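Local coordinates for AlgW protein (Pseudomonas aeruginosa, PDB 7CO3) that probably acts as a serine endopeptidase of the HtrA type, with a trypsin-like protease domain followed by a peptide-binding PDZ domain, at residues Asp179-Ile184 against Gly197-Thr202. The protein carries 1 engineered substitution. Numbering follows the deposited sequence.
Sequences DVCLAI and GIISAT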
loop_
_atom_site.group_PDB
_atom_site.type_symbol
_atom_site.label_atom_id
_atom_site.label_comp_id
_atom_site.label_asym_id
_atom_site.label_seq_id
_atom_site.Cartn_x
_atom_site.Cartn_y
_atom_site.Cartn_z
ATOM N N ASP B 179 -16.860 -2.024 -0.120
ATOM C CA ASP B 179 -17.152 -0.602 0.066
ATOM C C ASP B 179 -15.848 0.175 0.251
ATOM O O ASP B 179 -14.898 -0.327 0.856
ATOM C CB ASP B 179 -18.016 -0.383 1.305
ATOM C CG ASP B 179 -19.502 -0.783 1.133
ATOM O OD1 ASP B 179 -20.004 -0.937 -0.017
ATOM O OD2 ASP B 179 -20.174 -0.916 2.177
ATOM N N VAL B 180 -15.830 1.431 -0.203
ATOM C CA VAL B 180 -14.654 2.283 -0.009
ATOM C C VAL B 180 -14.636 2.836 1.411
ATOM O O VAL B 180 -15.678 3.180 1.962
ATOM C CB VAL B 180 -14.650 3.418 -1.050
ATOM C CG1 VAL B 180 -13.593 4.502 -0.716
ATOM C CG2 VAL B 180 -14.435 2.873 -2.414
ATOM N N CYS B 181 -13.451 2.917 2.027
ATOM C CA CYS B 181 -13.335 3.583 3.328
ATOM C C CYS B 181 -12.073 4.434 3.387
ATOM O O CYS B 181 -11.136 4.283 2.588
ATOM C CB CYS B 181 -13.323 2.586 4.505
ATOM S SG CYS B 181 -12.043 1.317 4.274
ATOM N N LEU B 182 -12.054 5.315 4.381
ATOM C CA LEU B 182 -10.975 6.268 4.616
ATOM C C LEU B 182 -10.460 6.107 6.046
ATOM O O LEU B 182 -11.256 6.036 6.984
ATOM C CB LEU B 182 -11.502 7.692 4.404
ATOM C CG LEU B 182 -11.673 8.289 3.012
ATOM C CD1 LEU B 182 -12.306 7.371 2.031
ATOM C CD2 LEU B 182 -12.534 9.543 3.123
ATOM N N ALA B 183 -9.126 6.032 6.223
ATOM C CA ALA B 183 -8.486 6.042 7.527
ATOM C C ALA B 183 -7.957 7.457 7.791
ATOM O O ALA B 183 -7.409 8.095 6.887
ATOM C CB ALA B 183 -7.335 5.029 7.593
ATOM N N ILE B 184 -8.112 7.939 9.022
ATOM C CA ILE B 184 -7.712 9.299 9.416
ATOM C C ILE B 184 -6.907 9.194 10.691
ATOM O O ILE B 184 -7.397 8.679 11.689
ATOM C CB ILE B 184 -8.905 10.261 9.603
ATOM C CG1 ILE B 184 -9.814 10.235 8.385
ATOM C CG2 ILE B 184 -8.389 11.695 9.776
ATOM C CD1 ILE B 184 -11.008 11.150 8.472
ATOM N N GLY B 197 -8.944 3.140 0.976
ATOM C CA GLY B 197 -8.933 1.766 0.501
ATOM C C GLY B 197 -10.352 1.215 0.517
ATOM O O GLY B 197 -11.325 1.960 0.393
ATOM N N ILE B 198 -10.468 -0.100 0.675
ATOM C CA ILE B 198 -11.795 -0.722 0.775
ATOM C C ILE B 198 -11.876 -1.531 2.058
ATOM O O ILE B 198 -10.861 -1.884 2.666
ATOM C CB ILE B 198 -12.161 -1.658 -0.407
ATOM C CG1 ILE B 198 -11.126 -2.802 -0.533
ATOM C CG2 ILE B 198 -12.345 -0.901 -1.742
ATOM C CD1 ILE B 198 -11.633 -3.964 -1.373
ATOM N N ILE B 199 -13.115 -1.832 2.458
ATOM C CA ILE B 199 -13.359 -2.900 3.430
ATOM C C ILE B 199 -12.890 -4.200 2.804
ATOM O O ILE B 199 -13.447 -4.636 1.793
ATOM C CB ILE B 199 -14.853 -2.982 3.806
ATOM C CG1 ILE B 199 -15.385 -1.647 4.310
ATOM C CG2 ILE B 199 -15.121 -4.137 4.816
ATOM C CD1 ILE B 199 -14.577 -1.047 5.465
ATOM N N SER B 200 -11.872 -4.824 3.411
ATOM C CA SER B 200 -11.285 -6.058 2.903
ATOM C C SER B 200 -12.008 -7.296 3.415
ATOM O O SER B 200 -11.926 -8.362 2.789
ATOM C CB SER B 200 -9.807 -6.128 3.275
ATOM O OG SER B 200 -9.098 -5.160 2.533
ATOM N N ALA B 201 -12.653 -7.176 4.568
ATOM C CA ALA B 201 -13.357 -8.257 5.265
ATOM C C ALA B 201 -13.905 -7.669 6.558
ATOM O O ALA B 201 -13.494 -6.586 7.006
ATOM C CB ALA B 201 -12.464 -9.468 5.553
ATOM N N THR B 202 -14.864 -8.379 7.139
ATOM C CA THR B 202 -15.429 -7.983 8.416
ATOM C C THR B 202 -15.479 -9.193 9.349
ATOM O O THR B 202 -15.320 -10.341 8.929
ATOM C CB THR B 202 -16.836 -7.354 8.262
ATOM O OG1 THR B 202 -17.755 -8.392 7.890
ATOM C CG2 THR B 202 -16.864 -6.274 7.181
#
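Cys181 and Gly197 exchange two backbone hydrogen bonds. Cys181 N donates to Gly197 O at 2.8 Å, from 39° out of the carbonyl plane. Gly197 N returns a bond to Cys181 O at 3.0 Å, close to linear. A third bond runs from Ile199 N to Asp179 O at 2.8 Å. The same Asp179 O also receives a CA-H...O contact from Ile198, and Val180 CA makes one to Gly197 O.

The pairing is antiparallel, with Cys181-Gly197 the hydrogen-bonded pair and Val180-Ile198 the non-hydrogen-bonded pair. Both strands belong to the beta hairpin of 180-185 and 193-204 in the trypsin-like protease domain. The N-to-C directions of the two short segments meet at 107°, far from the 180° of straight antiparallel strands, so the pair is strongly twisted or bent here.

Apolar contact lies mainly on the side of Cys181 and Ile199. Cys181 SG sits between its own N and carbonyl carbon (chi1 54°). From there it meets Ile199 CD1 at 3.7 Å. The sulfur also lies against the backbone of Ile198, with Cys181 SG 3.6 Å from Ile198 C. Ile199 CG1 lies alongside Asp179 CB at 4.2 Å, so the isoleucine chain spans from Asp179 to the sulfur. Thr218 and Ile216 of the neighbouring strand 215-218 pack on Cys181 and Ile199, respectively. Val180 and Ile198 diverge, and their CG2 methyls come no nearer than 4.4 Å.

The carboxylate of Asp179 bonds elsewhere: OD2 accepts from Arg176 N, and OD1 is hydrogen-bonded to Ser54 OG of the second subunit. Ile198 packs on Val194 of that same subunit.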